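Local coordinates for protein L-Ala-D/L-Glu Epimerase (PDB 1JPD) that belongs to the mandelate racemase / muconate lactonizing enzyme family of the enolase group, pairing an enolase-type N-terminal domain with a TIM-barrel-like C-terminal domain, at residues 124-129 with 141-146; 134-139 with 151-156. All coordinates share one frame; numbering follows the deposited sequence.

Contact 1: residues 124-129 with 141-146; sequences TAQTVV and STLWQA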
loop_
_atom_site.group_PDB
_atom_site.type_symbol
_atom_site.label_atom_id
_atom_site.label_comp_id
_atom_site.label_asym_id
_atom_site.label_seq_id
_atom_site.Cartn_x
_atom_site.Cartn_y
_atom_site.Cartn_z
ATOM N N THR A 124 6.401 -2.851 -10.357
ATOM C CA THR A 124 5.590 -1.904 -9.608
ATOM C C THR A 124 4.728 -1.080 -10.550
ATOM O O THR A 124 5.137 -0.746 -11.654
ATOM C CB THR A 124 6.466 -0.962 -8.743
ATOM O OG1 THR A 124 7.301 -0.152 -9.580
ATOM C CG2 THR A 124 7.343 -1.781 -7.816
ATOM N N ALA A 125 3.526 -0.760 -10.099
ATOM C CA ALA A 125 2.593 -0.001 -10.904
ATOM C C ALA A 125 3.032 1.433 -11.147
ATOM O O ALA A 125 3.363 2.160 -10.214
ATOM C CB ALA A 125 1.235 -0.014 -10.245
ATOM N N GLN A 126 3.041 1.831 -12.413
ATOM C CA GLN A 126 3.392 3.189 -12.774
ATOM C C GLN A 126 2.090 3.935 -12.954
ATOM O O GLN A 126 1.175 3.454 -13.626
ATOM C CB GLN A 126 4.185 3.223 -14.072
ATOM C CG GLN A 126 5.657 3.066 -13.847
ATOM C CD GLN A 126 6.270 4.239 -13.092
ATOM O OE1 GLN A 126 7.240 4.065 -12.360
ATOM N NE2 GLN A 126 5.720 5.437 -13.283
ATOM N N THR A 127 1.997 5.110 -12.349
ATOM C CA THR A 127 0.784 5.884 -12.450
ATOM C C THR A 127 0.667 6.651 -13.757
ATOM O O THR A 127 1.619 7.274 -14.213
ATOM C CB THR A 127 0.662 6.901 -11.293
ATOM O OG1 THR A 127 0.524 6.201 -10.054
ATOM C CG2 THR A 127 -0.552 7.805 -11.499
ATOM N N VAL A 128 -0.514 6.568 -14.360
ATOM C CA VAL A 128 -0.834 7.309 -15.561
ATOM C C VAL A 128 -1.907 8.223 -14.991
ATOM O O VAL A 128 -3.030 7.796 -14.724
ATOM C CB VAL A 128 -1.458 6.430 -16.655
ATOM C CG1 VAL A 128 -1.888 7.303 -17.822
ATOM C CG2 VAL A 128 -0.459 5.382 -17.122
ATOM N N VAL A 129 -1.546 9.478 -14.771
ATOM C CA VAL A 129 -2.471 10.433 -14.187
ATOM C C VAL A 129 -3.580 10.885 -15.132
ATOM O O VAL A 129 -3.456 10.793 -16.352
ATOM C CB VAL A 129 -1.702 11.664 -13.671
ATOM C CG1 VAL A 129 -0.609 11.220 -12.694
ATOM C CG2 VAL A 129 -1.095 12.418 -14.840
ATOM N N SER A 141 2.260 5.351 -23.253
ATOM C CA SER A 141 3.228 4.874 -24.232
ATOM C C SER A 141 4.674 5.136 -23.783
ATOM O O SER A 141 5.525 4.253 -23.877
ATOM C CB SER A 141 2.971 5.529 -25.592
ATOM O OG SER A 141 3.913 5.072 -26.547
ATOM N N THR A 142 4.943 6.344 -23.293
ATOM C CA THR A 142 6.279 6.714 -22.828
ATOM C C THR A 142 6.723 5.869 -21.637
ATOM O O THR A 142 7.879 5.442 -21.562
ATOM C CB THR A 142 6.333 8.190 -22.405
ATOM O OG1 THR A 142 6.018 9.024 -23.526
ATOM C CG2 THR A 142 7.718 8.539 -21.888
ATOM N N LEU A 143 5.806 5.639 -20.701
ATOM C CA LEU A 143 6.116 4.840 -19.522
ATOM C C LEU A 143 6.314 3.383 -19.922
ATOM O O LEU A 143 7.100 2.668 -19.301
ATOM C CB LEU A 143 5.000 4.972 -18.475
ATOM C CG LEU A 143 4.817 6.393 -17.924
ATOM C CD1 LEU A 143 3.629 6.453 -16.978
ATOM C CD2 LEU A 143 6.088 6.821 -17.201
ATOM N N TRP A 144 5.605 2.941 -20.960
ATOM C CA TRP A 144 5.743 1.564 -21.436
ATOM C C TRP A 144 7.112 1.398 -22.091
ATOM O O TRP A 144 7.770 0.370 -21.920
ATOM C CB TRP A 144 4.628 1.217 -22.434
ATOM C CG TRP A 144 4.889 -0.045 -23.215
ATOM C CD1 TRP A 144 5.428 -0.138 -24.470
ATOM C CD2 TRP A 144 4.687 -1.388 -22.767
ATOM N NE1 TRP A 144 5.574 -1.452 -24.825
ATOM C CE2 TRP A 144 5.127 -2.243 -23.801
ATOM C CE3 TRP A 144 4.174 -1.953 -21.594
ATOM C CZ2 TRP A 144 5.073 -3.637 -23.694
ATOM C CZ3 TRP A 144 4.119 -3.345 -21.487
ATOM C CH2 TRP A 144 4.567 -4.168 -22.533
ATOM N N GLN A 145 7.534 2.427 -22.825
ATOM C CA GLN A 145 8.831 2.436 -23.501
ATOM C C GLN A 145 9.961 2.435 -22.471
ATOM O O GLN A 145 10.985 1.786 -22.671
ATOM C CB GLN A 145 8.976 3.687 -24.378
ATOM C CG GLN A 145 7.893 3.873 -25.428
ATOM C CD GLN A 145 8.143 3.079 -26.690
ATOM O OE1 GLN A 145 8.261 1.852 -26.662
ATOM N NE2 GLN A 145 8.224 3.781 -27.815
ATOM N N ALA A 146 9.766 3.167 -21.374
ATOM C CA ALA A 146 10.770 3.271 -20.316
ATOM C C ALA A 146 10.898 2.015 -19.450
ATOM O O ALA A 146 11.765 1.949 -18.573
ATOM C CB ALA A 146 10.483 4.495 -19.444
#
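L143 reaches the strand because its CG stands beside the backbone N (chi1 -63°) and the chain runs on extended, presenting both terminal methyls to residues 126-128. Q126 also has its CG beside the backbone N, but its chain then bends at chi2 (-66°), which turns the amide across the leucine instead of straight at it. The two side chains meet at about a right angle, and the amide only grazes its partner, with Q126 NE2 4.2 Å from L143 CD2.

The other methyl, L143 CD1, makes the nearest approach, 3.5 Å to T127 O, and also lies 4.2 Å from V128 CG2, so a single methyl touches both main chain and side chain of consecutive strand residues. T127 takes part through its backbone, since its own CB points away from the helix and its side chain touches K152, K154 and W306. By area the contact centres on the leucine: 74 Å² of L143 is covered, out of 133 Å² summed over both sides.

The backbone geometry agrees with this. Q126 CA and L143 CA are the nearest such pair at 7.5 Å, while the axes of strand 126-128 and helix 141-145 come within 9.7 Å and run nearly antiparallel at 164°. This is the first strand and its returning helix in a beta-alpha-beta unit of the barrel.

The amide oxygen Q126 OE1 accepts a hydrogen bond from the backbone N of G320, which anchors that oxygen, while NE2 of the same amide is the atom that meets the leucine. Between these two segments the contact is therefore van der Waals packing of L143 against a valine methyl, a peptide oxygen and the amide nitrogen of Q126, with no hydrogen bond across it.

Contact 2: residues 134-139 with 151-156; sequences DQMANS and LKVKLD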
loop_
_atom_site.group_PDB
_atom_site.type_symbol
_atom_site.label_atom_id
_atom_site.label_comp_id
_atom_site.label_asym_id
_atom_site.label_seq_id
_atom_site.Cartn_x
_atom_site.Cartn_y
_atom_site.Cartn_z
ATOM N N ASP A 134 -5.831 11.706 -25.279
ATOM C CA ASP A 134 -4.539 11.842 -25.940
ATOM C C ASP A 134 -3.385 11.898 -24.934
ATOM O O ASP A 134 -2.430 11.123 -25.031
ATOM C CB ASP A 134 -4.509 13.111 -26.789
ATOM C CG ASP A 134 -3.232 13.237 -27.594
ATOM O OD1 ASP A 134 -2.713 14.369 -27.712
ATOM O OD2 ASP A 134 -2.753 12.202 -28.114
ATOM N N GLN A 135 -3.466 12.818 -23.973
ATOM C CA GLN A 135 -2.411 12.949 -22.967
ATOM C C GLN A 135 -2.185 11.651 -22.203
ATOM O O GLN A 135 -1.044 11.245 -21.991
ATOM C CB GLN A 135 -2.737 14.069 -21.978
ATOM C CG GLN A 135 -2.977 15.412 -22.637
ATOM C CD GLN A 135 -3.426 16.463 -21.645
ATOM O OE1 GLN A 135 -4.262 16.193 -20.779
ATOM N NE2 GLN A 135 -2.883 17.672 -21.770
ATOM N N MET A 136 -3.262 10.988 -21.792
ATOM C CA MET A 136 -3.102 9.739 -21.055
ATOM C C MET A 136 -2.497 8.648 -21.919
ATOM O O MET A 136 -1.760 7.791 -21.428
ATOM C CB MET A 136 -4.439 9.277 -20.483
ATOM C CG MET A 136 -5.037 10.288 -19.521
ATOM S SD MET A 136 -6.494 9.671 -18.691
ATOM C CE MET A 136 -5.696 8.544 -17.507
ATOM N N ALA A 137 -2.792 8.681 -23.212
ATOM C CA ALA A 137 -2.249 7.681 -24.115
ATOM C C ALA A 137 -0.746 7.894 -24.314
ATOM O O ALA A 137 0.033 6.939 -24.244
ATOM C CB ALA A 137 -2.987 7.726 -25.453
ATOM N N ASN A 138 -0.335 9.142 -24.550
ATOM C CA ASN A 138 1.085 9.445 -24.744
ATOM C C ASN A 138 1.886 9.064 -23.511
ATOM O O ASN A 138 2.971 8.483 -23.613
ATOM C CB ASN A 138 1.314 10.930 -25.035
ATOM C CG ASN A 138 0.882 11.321 -26.427
ATOM O OD1 ASN A 138 1.138 10.598 -27.400
ATOM N ND2 ASN A 138 0.233 12.476 -26.539
ATOM N N SER A 139 1.348 9.399 -22.344
ATOM C CA SER A 139 2.012 9.082 -21.093
ATOM C C SER A 139 2.182 7.579 -20.945
ATOM O O SER A 139 3.268 7.107 -20.611
ATOM C CB SER A 139 1.212 9.627 -19.912
ATOM O OG SER A 139 1.798 9.218 -18.688
ATOM N N LEU A 151 0.740 -0.699 -15.663
ATOM C CA LEU A 151 0.328 0.695 -15.590
ATOM C C LEU A 151 -0.932 0.828 -14.743
ATOM O O LEU A 151 -1.891 0.073 -14.922
ATOM C CB LEU A 151 0.031 1.246 -16.989
ATOM C CG LEU A 151 1.147 1.251 -18.030
ATOM C CD1 LEU A 151 0.633 1.836 -19.341
ATOM C CD2 LEU A 151 2.321 2.066 -17.505
ATOM N N LYS A 152 -0.931 1.780 -13.812
ATOM C CA LYS A 152 -2.111 2.013 -12.987
ATOM C C LYS A 152 -2.759 3.269 -13.535
ATOM O O LYS A 152 -2.235 4.369 -13.359
ATOM C CB LYS A 152 -1.739 2.219 -11.517
ATOM C CG LYS A 152 -2.950 2.419 -10.612
ATOM C CD LYS A 152 -2.566 2.497 -9.140
ATOM C CE LYS A 152 -1.755 3.744 -8.823
ATOM N NZ LYS A 152 -1.307 3.762 -7.407
ATOM N N VAL A 153 -3.887 3.109 -14.218
ATOM C CA VAL A 153 -4.575 4.256 -14.796
ATOM C C VAL A 153 -5.512 4.883 -13.785
ATOM O O VAL A 153 -6.418 4.217 -13.275
ATOM C CB VAL A 153 -5.390 3.853 -16.042
ATOM C CG1 VAL A 153 -6.101 5.065 -16.605
ATOM C CG2 VAL A 153 -4.470 3.255 -17.094
ATOM N N LYS A 154 -5.280 6.157 -13.484
ATOM C CA LYS A 154 -6.125 6.883 -12.538
ATOM C C LYS A 154 -7.313 7.459 -13.310
ATOM O O LYS A 154 -7.135 8.095 -14.348
ATOM C CB LYS A 154 -5.337 8.027 -11.882
ATOM C CG LYS A 154 -4.379 7.602 -10.787
ATOM C CD LYS A 154 -4.905 8.003 -9.406
ATOM C CE LYS A 154 -3.900 7.666 -8.303
ATOM N NZ LYS A 154 -2.609 8.419 -8.432
ATOM N N LEU A 155 -8.524 7.229 -12.824
ATOM C CA LEU A 155 -9.698 7.764 -13.509
ATOM C C LEU A 155 -10.694 8.390 -12.544
ATOM O O LEU A 155 -10.811 7.981 -11.383
ATOM C CB LEU A 155 -10.429 6.669 -14.301
ATOM C CG LEU A 155 -9.759 5.987 -15.491
ATOM C CD1 LEU A 155 -10.693 4.911 -16.042
ATOM C CD2 LEU A 155 -9.441 7.011 -16.556
ATOM N N ASP A 156 -11.400 9.401 -13.026
ATOM C CA ASP A 156 -12.429 10.027 -12.225
ATOM C C ASP A 156 -13.723 9.619 -12.894
ATOM O O ASP A 156 -13.800 8.562 -13.505
ATOM C CB ASP A 156 -12.291 11.558 -12.184
ATOM C CG ASP A 156 -12.256 12.198 -13.557
ATOM O OD1 ASP A 156 -12.651 11.547 -14.555
ATOM O OD2 ASP A 156 -11.840 13.377 -13.629
#
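Immediately after L155, which packs on M136 across the contact, D156 OD1 is gripped by two groups, a salt bridge from R163 NH1 and a hydrogen bond from the backbone N of H158. R163 also touches M136, so the residue that holds this carboxylate lies against the methionine as well.

Between the segments themselves the contact is apolar and is made by one atom, the terminal methyl of M136. Its CG stands beside the backbone N, CB-CG continues extended, and the chain bends only at the thioether (chi3 75°), which swings CE toward the strand. There M136 CE lies 3.6 Å from V153 CG1. It is also 3.5 Å from the carbonyl oxygen K154 O, and the more distant L155 CD2 is 4.2 Å away. The methyl thus touches three successive residues. V153 turns its CG1 branch, opposite the backbone N (chi1 179°), to the methionine methyl. L155 leaves its backbone at an angle to the helix, yet its CD2 methyl still reaches the methionine; K154 contributes its peptide oxygen, and its ammonium end runs off from the helix.

M136 loses 55 Å² to this contact, about half of the 103 Å² summed over both sides. M136 CA and V153 CA, the nearest such pair, are 8.5 Å apart, a gap that the long, unbranched methionine spans. No hydrogen bond links the segments.

In the barrel wall, helix 133-145 covers strand 150-154, which lies between strands 121-128 and 175-179. M136 extends the packing to V128 on the first of these and to I167 on helix 160-170; V153 also meets I167, and V153 and L155 both touch V178 of strand 175-179. The methionine is thereby wedged where two successive helices meet the sheet.

Overall arrangement
The two contacts belong to one beta-alpha-beta unit of the barrel: contact 1 sets helix 133-145 against the strand that precedes it, and contact 2 sets it against the strand that follows. M136 and L143 are seven residues apart, two turns of the same helix, and the contact centres lie 9 Å apart. The strands are also joined directly, by probable hydrogen bonds Q126 O to K152 N (2.7 Å) and V128 N to K152 O (3.0 Å). Just past the C-terminal end of strand 121-128, V129 O packs on M136 CE at 3.4 Å. Both contacts are helix-to-sheet packing, with centres about 18 and 20 Å from the chain's centre.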